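Local coordinates for putative sugar ABC transporter (Yersinia enterocolitica subsp. enterocolitica 8081, PDB 5ULB), which binds 5-Se-methyl-5-selenoribose, a selenium analogue of methylthioribose, and probably delivers methylthioribose or a related sugar to an ABC transporter, at residues 123-128 with 160-165; 266-271 with 284-289; 223-228 with 247-252. All blocks are in the same frame, centred on the assembly; numbering follows the deposited sequence.

Interaction 1 of 3, residues 123-128 with 160-165; sequences DDASLT and QAAYQA
T128 and A162 carry this contact. The methyl of A162 lies alongside the threonine side chain, with A162 CB 3.7 Å from T128 CG2. The same threonine methyl reaches the next backbone position, where T128 CG2 is 3.6 Å from Y163 N. A162 CB also rests on A125, one turn before T128, at 3.9 Å from A125 CA. No hydrogen bond crosses between the two segments.

One rotamer of the threonine serves both of its branches. With chi1 at -58°, OG1 lies beside the backbone N and CG2 is left anti to it, facing the other helix. T128 OG1 bonds to D124 O at 3.0 Å. That carbonyl also accepts the helix bond from T128 N, and the two donors come from opposite faces of its plane.

D123 caps this helix at its N-terminus. S126 N gives D123 OD1 a bond of 3.1 Å, arriving from above the carboxylate plane. D124 forms salt bridges to R158 and to the ligand-pocket residue R159, which further tie the two helices together. The Y163 ring leads away from the contact: its OH bonds to E175, and F132 meets the ring edge-to-face.

The axes of the two short helical segments approach to 8.6 Å and cross at -46°. This is close helix-helix packing through small side chains. It joins helices 124-138 and 154-169 in the second lobe of a periplasmic binding protein fold.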
loop_
_atom_site.group_PDB
_atom_site.type_symbol
_atom_site.label_atom_id
_atom_site.label_comp_id
_atom_site.label_asym_id
_atom_site.label_seq_id
_atom_site.Cartn_x
_atom_site.Cartn_y
_atom_site.Cartn_z
ATOM N N ASP A 123 -1.334 8.383 4.710
ATOM C CA ASP A 123 -2.192 9.112 5.675
ATOM C C ASP A 123 -3.449 8.327 5.829
ATOM O O ASP A 123 -4.453 8.559 5.150
ATOM C CB ASP A 123 -2.458 10.542 5.112
ATOM C CG ASP A 123 -3.253 11.386 6.078
ATOM O OD1 ASP A 123 -3.801 10.859 7.089
ATOM O OD2 ASP A 123 -3.306 12.612 5.829
ATOM N N ASP A 124 -3.385 7.312 6.689
ATOM C CA ASP A 124 -4.502 6.372 6.835
ATOM C C ASP A 124 -5.780 7.045 7.298
ATOM O O ASP A 124 -6.868 6.614 6.891
ATOM C CB ASP A 124 -4.051 5.225 7.748
ATOM C CG ASP A 124 -3.055 4.332 7.077
ATOM O OD1 ASP A 124 -3.339 3.848 5.973
ATOM O OD2 ASP A 124 -1.946 4.179 7.670
ATOM N N ALA A 125 -5.673 8.051 8.150
ATOM C CA ALA A 125 -6.910 8.809 8.555
ATOM C C ALA A 125 -7.548 9.479 7.346
ATOM O O ALA A 125 -8.739 9.403 7.198
ATOM C CB ALA A 125 -6.559 9.838 9.642
ATOM N N SER A 126 -6.743 10.108 6.513
ATOM C CA SER A 126 -7.290 10.743 5.274
ATOM C C SER A 126 -7.839 9.676 4.267
ATOM O O SER A 126 -8.902 9.888 3.677
ATOM C CB SER A 126 -6.230 11.580 4.626
ATOM O OG SER A 126 -6.782 12.205 3.482
ATOM N N LEU A 127 -7.133 8.581 4.109
ATOM C CA LEU A 127 -7.653 7.493 3.234
ATOM C C LEU A 127 -9.046 7.121 3.695
ATOM O O LEU A 127 -9.946 6.851 2.851
ATOM C CB LEU A 127 -6.751 6.259 3.248
ATOM C CG LEU A 127 -5.394 6.408 2.621
ATOM C CD1 LEU A 127 -4.537 5.162 2.865
ATOM C CD2 LEU A 127 -5.441 6.699 1.145
ATOM N N THR A 128 -9.262 6.978 5.005
ATOM C CA THR A 128 -10.544 6.647 5.569
ATOM C C THR A 128 -11.561 7.771 5.391
ATOM O O THR A 128 -12.699 7.520 5.035
ATOM C CB THR A 128 -10.373 6.255 7.051
ATOM O OG1 THR A 128 -9.475 5.163 7.169
ATOM C CG2 THR A 128 -11.633 5.958 7.732
ATOM N N GLN A 160 -9.076 1.743 11.191
ATOM C CA GLN A 160 -10.165 1.409 12.096
ATOM C C GLN A 160 -10.398 2.578 13.094
ATOM O O GLN A 160 -11.560 2.877 13.363
ATOM C CB GLN A 160 -9.775 0.138 12.918
ATOM C CG GLN A 160 -10.780 -0.299 13.974
ATOM C CD GLN A 160 -12.104 -0.737 13.372
ATOM O OE1 GLN A 160 -12.209 -1.106 12.189
ATOM N NE2 GLN A 160 -13.089 -0.866 14.236
ATOM N N ALA A 161 -9.362 3.210 13.585
ATOM C CA ALA A 161 -9.547 4.338 14.553
ATOM C C ALA A 161 -10.296 5.490 13.845
ATOM O O ALA A 161 -11.221 6.077 14.428
ATOM C CB ALA A 161 -8.244 4.807 15.139
ATOM N N ALA A 162 -9.854 5.786 12.622
ATOM C CA ALA A 162 -10.514 6.874 11.898
ATOM C C ALA A 162 -11.972 6.538 11.589
ATOM O O ALA A 162 -12.886 7.412 11.630
ATOM C CB ALA A 162 -9.739 7.220 10.641
ATOM N N TYR A 163 -12.243 5.298 11.201
ATOM C CA TYR A 163 -13.570 4.788 10.976
ATOM C C TYR A 163 -14.425 4.895 12.221
ATOM O O TYR A 163 -15.612 5.349 12.139
ATOM C CB TYR A 163 -13.448 3.368 10.464
ATOM C CG TYR A 163 -14.716 2.506 10.496
ATOM C CD1 TYR A 163 -15.712 2.593 9.496
ATOM C CD2 TYR A 163 -14.879 1.585 11.500
ATOM C CE1 TYR A 163 -16.783 1.707 9.547
ATOM C CE2 TYR A 163 -15.994 0.735 11.538
ATOM C CZ TYR A 163 -16.916 0.832 10.506
ATOM O OH TYR A 163 -17.990 -0.016 10.481
ATOM N N GLN A 164 -13.916 4.479 13.386
ATOM C CA GLN A 164 -14.715 4.557 14.605
ATOM C C GLN A 164 -15.082 6.028 14.913
ATOM O O GLN A 164 -16.200 6.278 15.365
ATOM C CB GLN A 164 -14.002 3.946 15.766
ATOM C CG GLN A 164 -13.938 2.429 15.751
ATOM C CD GLN A 164 -15.287 1.704 15.909
ATOM O OE1 GLN A 164 -15.481 0.573 15.351
ATOM N NE2 GLN A 164 -16.177 2.305 16.652
ATOM N N ALA A 165 -14.155 6.976 14.639
ATOM C CA ALA A 165 -14.562 8.362 14.801
ATOM C C ALA A 165 -15.710 8.802 13.921
ATOM O O ALA A 165 -16.613 9.579 14.345
ATOM C CB ALA A 165 -13.331 9.235 14.694
#

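Interaction 2 of 3, residues 266-271 with 284-289; sequences GAVNLR and ASYEFR
Packing of a helix on the central sheet brings V268 and F288 together in the periplasmic binding protein fold. Segment 266-271 of helix 262-278 runs nearly antiparallel to strand segment 285-288, at 160°. Their axes are 11.0 Å apart at closest approach, so side chains alone bridge the gap.

V268 meets the outer end of the F288 ring. V268 CB lies in the plane of the ring at its edge, 3.7 Å from F288 CE1. V268 CG1 is equally near F288 CZ, at 3.7 Å. With chi1 at 162°, CG1 stands anti to the backbone N, and from there it also touches Y286, at 4.1 Å from Y286 CE2. The two rings of the strand pack on each other as well. Y286 CE2 sits 3.7 Å above one face of the F288 ring, offset toward the rim, while F288 CE1 lies at the edge of the Y286 ring, in its plane.

The polar ends are held by other residues. Y286 OH bonds to D322, and F323 meets the Y286 ring edge-to-face. The N269 amide is buried but well supplied: OD1 bonds to S104, and ND2 bonds to I265 O and T120 OG1. The bonds to S104 and T120 tie the helix to strands 102-106 and 118-122; the one to I265 O stays within the helix. The amide also borders the phenylalanine: N269 ND2 lies near the ring plane, at the edge, 4.1 Å from F288 CZ.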
loop_
_atom_site.group_PDB
_atom_site.type_symbol
_atom_site.label_atom_id
_atom_site.label_comp_id
_atom_site.label_asym_id
_atom_site.label_seq_id
_atom_site.Cartn_x
_atom_site.Cartn_y
_atom_site.Cartn_z
ATOM N N GLY A 266 7.110 2.112 -3.185
ATOM C CA GLY A 266 8.312 1.314 -3.309
ATOM C C GLY A 266 9.488 2.119 -3.719
ATOM O O GLY A 266 10.571 1.973 -3.138
ATOM N N ALA A 267 9.331 2.945 -4.744
ATOM C CA ALA A 267 10.454 3.758 -5.215
ATOM C C ALA A 267 10.980 4.670 -4.097
ATOM O O ALA A 267 12.204 4.821 -4.011
ATOM C CB ALA A 267 10.022 4.532 -6.406
ATOM N N VAL A 268 10.068 5.365 -3.387
ATOM C CA VAL A 268 10.559 6.280 -2.377
ATOM C C VAL A 268 11.302 5.554 -1.297
ATOM O O VAL A 268 12.294 6.116 -0.766
ATOM C CB VAL A 268 9.382 7.146 -1.924
ATOM C CG1 VAL A 268 9.665 7.812 -0.600
ATOM C CG2 VAL A 268 8.992 8.144 -3.019
ATOM N N ASN A 269 10.798 4.408 -0.843
ATOM C CA ASN A 269 11.609 3.657 0.142
ATOM C C ASN A 269 12.984 3.306 -0.380
ATOM O O ASN A 269 13.937 3.376 0.407
ATOM C CB ASN A 269 10.792 2.427 0.626
ATOM C CG ASN A 269 9.792 2.808 1.719
ATOM O OD1 ASN A 269 10.186 2.773 2.915
ATOM N ND2 ASN A 269 8.569 3.229 1.395
ATOM N N LEU A 270 13.117 2.973 -1.629
ATOM C CA LEU A 270 14.447 2.742 -2.214
ATOM C C LEU A 270 15.266 4.009 -2.168
ATOM O O LEU A 270 16.438 3.965 -1.852
ATOM C CB LEU A 270 14.276 2.099 -3.623
ATOM C CG LEU A 270 15.507 1.499 -4.241
ATOM C CD1 LEU A 270 16.468 2.522 -4.806
ATOM C CD2 LEU A 270 16.172 0.466 -3.422
ATOM N N ARG A 271 14.681 5.137 -2.619
ATOM C CA ARG A 271 15.404 6.418 -2.600
ATOM C C ARG A 271 15.961 6.703 -1.200
ATOM O O ARG A 271 17.093 7.179 -1.025
ATOM C CB ARG A 271 14.492 7.582 -3.026
ATOM C CG ARG A 271 14.017 7.513 -4.424
ATOM C CD ARG A 271 13.118 8.729 -4.701
ATOM N NE ARG A 271 12.412 8.586 -5.963
ATOM C CZ ARG A 271 11.457 9.411 -6.389
ATOM N NH1 ARG A 271 11.097 10.430 -5.666
ATOM N NH2 ARG A 271 10.886 9.221 -7.538
ATOM N N ALA A 284 13.126 11.155 10.049
ATOM C CA ALA A 284 12.636 10.098 10.900
ATOM C C ALA A 284 11.343 9.452 10.365
ATOM O O ALA A 284 11.142 8.235 10.510
ATOM C CB ALA A 284 12.375 10.650 12.309
ATOM N N SER A 285 10.536 10.273 9.692
ATOM C CA SER A 285 9.222 9.846 9.255
ATOM C C SER A 285 8.919 10.497 7.906
ATOM O O SER A 285 9.322 11.628 7.638
ATOM C CB SER A 285 8.116 10.173 10.321
ATOM O OG SER A 285 6.819 9.700 9.976
ATOM N N TYR A 286 8.061 9.833 7.151
ATOM C CA TYR A 286 7.572 10.401 5.924
ATOM C C TYR A 286 6.174 9.806 5.607
ATOM O O TYR A 286 5.939 8.597 5.738
ATOM C CB TYR A 286 8.515 10.079 4.716
ATOM C CG TYR A 286 8.099 10.582 3.388
ATOM C CD1 TYR A 286 8.203 11.944 3.063
ATOM C CD2 TYR A 286 7.423 9.782 2.437
ATOM C CE1 TYR A 286 7.808 12.443 1.872
ATOM C CE2 TYR A 286 7.018 10.326 1.289
ATOM C CZ TYR A 286 7.242 11.628 0.968
ATOM O OH TYR A 286 6.821 12.098 -0.232
ATOM N N GLU A 287 5.284 10.689 5.157
ATOM C CA GLU A 287 3.909 10.298 4.862
ATOM C C GLU A 287 3.567 10.551 3.397
ATOM O O GLU A 287 3.789 11.662 2.878
ATOM C CB GLU A 287 2.935 11.077 5.750
ATOM C CG GLU A 287 1.543 10.622 5.698
ATOM C CD GLU A 287 0.645 11.324 6.723
ATOM O OE1 GLU A 287 0.196 12.437 6.438
ATOM O OE2 GLU A 287 0.385 10.672 7.755
ATOM N N PHE A 288 2.968 9.558 2.706
ATOM C CA PHE A 288 2.545 9.729 1.365
ATOM C C PHE A 288 1.142 10.333 1.321
ATOM O O PHE A 288 0.331 10.006 2.135
ATOM C CB PHE A 288 2.473 8.341 0.652
ATOM C CG PHE A 288 3.816 7.690 0.553
ATOM C CD1 PHE A 288 4.635 7.925 -0.516
ATOM C CD2 PHE A 288 4.266 6.806 1.494
ATOM C CE1 PHE A 288 5.911 7.341 -0.606
ATOM C CE2 PHE A 288 5.553 6.176 1.434
ATOM C CZ PHE A 288 6.376 6.492 0.380
ATOM N N ARG A 289 0.869 11.089 0.293
ATOM C CA ARG A 289 -0.480 11.712 0.073
ATOM C C ARG A 289 -1.262 10.971 -0.986
ATOM O O ARG A 289 -0.708 10.650 -2.080
ATOM C CB ARG A 289 -0.290 13.217 -0.360
ATOM C CG ARG A 289 0.301 14.052 0.738
ATOM C CD ARG A 289 0.148 15.556 0.558
ATOM N NE ARG A 289 1.242 16.137 1.373
ATOM C CZ ARG A 289 2.396 16.409 0.841
ATOM N NH1 ARG A 289 2.465 16.218 -0.449
ATOM N NH2 ARG A 289 3.383 16.889 1.527
#

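Interaction 3 of 3, residues 223-228 with 247-252; sequences ALQENG and MREANS
Q225 reaches across from the last turn of helix 214-226 to A250, in the type II beta turn of E249 to S252 that follows helix 241-248. The close part of the contact is a single direct hydrogen bond. Q225 NE2 donates to A250 O at 3.1 Å, with an N-H...O angle of 154°. The oxygen is tilted slightly from the amide plane. The glutamine chain bends at chi2 (-69°), which brings its amide up to the turn. NE2 also bonds to Y221 OH, and E249 OE1 bonds to that same hydroxyl. Both sides of the contact therefore share Y221 as a partner.

The other end of the amide, OE1, is linked to the turn through a water. This water donates to Q225 OE1 at 2.7 Å and accepts from N251 ND2 at 3.1 Å. E249, A250 and N251 are exposed on this surface. By contrast, S252 is buried, and its OG is bonded to L246 O. The turn is closed by S252 N, which donates to E249 O at 3.1 Å. N251 takes the left-handed backbone conformation of the third position in a type II turn.

The helix that presents Q225 ends in a Schellman motif at G228, where phi is positive. Just before it, N227 binds A223 O twice from opposite faces of the carbonyl plane, through its backbone N and through N227 ND2, each at 2.9 Å.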
loop_
_atom_site.group_PDB
_atom_site.type_symbol
_atom_site.label_atom_id
_atom_site.label_comp_id
_atom_site.label_asym_id
_atom_site.label_seq_id
_atom_site.Cartn_x
_atom_site.Cartn_y
_atom_site.Cartn_z
ATOM N N ALA A 223 -18.380 -10.944 -5.686
ATOM C CA ALA A 223 -19.559 -11.460 -5.046
ATOM C C ALA A 223 -20.795 -10.639 -5.429
ATOM O O ALA A 223 -21.889 -11.217 -5.648
ATOM C CB ALA A 223 -19.427 -11.455 -3.532
ATOM N N LEU A 224 -20.671 -9.332 -5.485
ATOM C CA LEU A 224 -21.877 -8.523 -5.861
ATOM C C LEU A 224 -22.355 -8.857 -7.252
ATOM O O LEU A 224 -23.548 -8.973 -7.536
ATOM C CB LEU A 224 -21.602 -6.994 -5.744
ATOM C CG LEU A 224 -21.249 -6.487 -4.333
ATOM C CD1 LEU A 224 -21.133 -4.982 -4.366
ATOM C CD2 LEU A 224 -22.279 -6.882 -3.323
ATOM N N GLN A 225 -21.421 -8.968 -8.195
ATOM C CA GLN A 225 -21.813 -9.297 -9.576
ATOM C C GLN A 225 -22.445 -10.655 -9.639
ATOM O O GLN A 225 -23.510 -10.838 -10.205
ATOM C CB GLN A 225 -20.619 -9.203 -10.479
ATOM C CG GLN A 225 -20.228 -7.738 -10.848
ATOM C CD GLN A 225 -21.190 -6.936 -11.762
ATOM O OE1 GLN A 225 -22.242 -7.418 -12.123
ATOM N NE2 GLN A 225 -20.744 -5.751 -12.216
ATOM N N GLU A 226 -21.765 -11.673 -9.061
ATOM C CA GLU A 226 -22.208 -13.064 -9.253
ATOM C C GLU A 226 -23.504 -13.354 -8.534
ATOM O O GLU A 226 -24.239 -14.238 -8.937
ATOM C CB GLU A 226 -21.104 -14.027 -8.836
ATOM C CG GLU A 226 -19.995 -13.984 -9.762
ATOM C CD GLU A 226 -18.864 -14.936 -9.545
ATOM O OE1 GLU A 226 -18.921 -15.653 -8.548
ATOM O OE2 GLU A 226 -17.833 -14.903 -10.354
ATOM N N ASN A 227 -23.761 -12.655 -7.400
ATOM C CA ASN A 227 -24.965 -12.833 -6.636
ATOM C C ASN A 227 -26.107 -11.862 -7.029
ATOM O O ASN A 227 -27.154 -11.838 -6.388
ATOM C CB ASN A 227 -24.716 -12.723 -5.139
ATOM C CG ASN A 227 -23.872 -13.874 -4.567
ATOM O OD1 ASN A 227 -24.456 -14.946 -4.346
ATOM N ND2 ASN A 227 -22.579 -13.706 -4.443
ATOM N N GLY A 228 -25.881 -11.022 -8.030
ATOM C CA GLY A 228 -26.955 -10.057 -8.442
ATOM C C GLY A 228 -27.278 -9.032 -7.391
ATOM O O GLY A 228 -28.439 -8.658 -7.201
HETATM N N MSE A 247 -14.237 -0.587 -12.151
HETATM C CA MSE A 247 -15.048 0.635 -12.101
HETATM C C MSE A 247 -15.716 0.931 -13.441
HETATM O O MSE A 247 -16.781 1.484 -13.420
HETATM C CB MSE A 247 -14.145 1.782 -11.491
HETATM C CG MSE A 247 -13.623 1.614 -10.008
HETATM SE SE MSE A 247 -12.170 2.792 -9.283
HETATM C CE MSE A 247 -12.184 4.393 -10.532
ATOM N N ARG A 248 -15.154 0.429 -14.552
ATOM C CA ARG A 248 -15.697 0.638 -15.965
ATOM C C ARG A 248 -16.676 -0.466 -16.444
ATOM O O ARG A 248 -17.276 -0.249 -17.470
ATOM C CB ARG A 248 -14.465 0.746 -16.935
ATOM C CG ARG A 248 -13.794 2.068 -16.828
ATOM C CD ARG A 248 -12.533 2.218 -17.664
ATOM N NE ARG A 248 -12.796 1.855 -19.065
ATOM C CZ ARG A 248 -13.261 2.644 -20.021
ATOM N NH1 ARG A 248 -13.613 3.908 -19.713
ATOM N NH2 ARG A 248 -13.482 2.117 -21.282
ATOM N N GLU A 249 -16.878 -1.549 -15.684
ATOM C CA GLU A 249 -17.729 -2.636 -16.139
ATOM C C GLU A 249 -19.186 -2.201 -16.012
ATOM O O GLU A 249 -19.592 -1.357 -15.210
ATOM C CB GLU A 249 -17.478 -3.867 -15.282
ATOM C CG GLU A 249 -16.240 -4.608 -15.605
ATOM C CD GLU A 249 -16.091 -5.992 -14.944
ATOM O OE1 GLU A 249 -16.886 -6.353 -14.023
ATOM O OE2 GLU A 249 -15.105 -6.678 -15.374
ATOM N N ALA A 250 -20.021 -2.876 -16.840
ATOM C CA ALA A 250 -21.423 -2.700 -16.773
ATOM C C ALA A 250 -21.935 -2.991 -15.369
ATOM O O ALA A 250 -21.581 -4.097 -14.756
ATOM C CB ALA A 250 -22.147 -3.579 -17.810
ATOM N N ASN A 251 -22.806 -2.154 -14.916
ATOM C CA ASN A 251 -23.470 -2.331 -13.608
ATOM C C ASN A 251 -22.540 -2.190 -12.416
ATOM O O ASN A 251 -22.877 -2.581 -11.266
ATOM C CB ASN A 251 -24.350 -3.624 -13.542
ATOM C CG ASN A 251 -25.333 -3.672 -14.665
ATOM O OD1 ASN A 251 -26.028 -2.665 -14.965
ATOM N ND2 ASN A 251 -25.438 -4.813 -15.270
ATOM N N SER A 252 -21.309 -1.760 -12.681
ATOM C CA SER A 252 -20.379 -1.652 -11.657
ATOM C C SER A 252 -20.744 -0.748 -10.449
ATOM O O SER A 252 -21.009 0.410 -10.590
ATOM C CB SER A 252 -19.025 -1.125 -12.188
ATOM O OG SER A 252 -18.121 -0.994 -11.051
HETATM O O HOH W 1 -23.878 -7.247 -14.218
#

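Interactions 1 and 2 lie near the sugar and touch each other, although their centres are 20 Å apart. D123 CB is 3.5 Å from E287 OE1 where they meet. The carboxylates of D123 and E287 are close there, a pair of like charges. Either anomer of the bound sugar is about 9 Å from the side chain of F288 and about 10 Å from that of T128, so neither side chain touches the sugar; both lie outside the first shell. D123 directly follows the pocket residue Q122. Interaction 3 is remote: its centre is 27 Å from that of interaction 1 and 35 Å from that of interaction 2. It lies on the opposite side of the chain's centre from interaction 2.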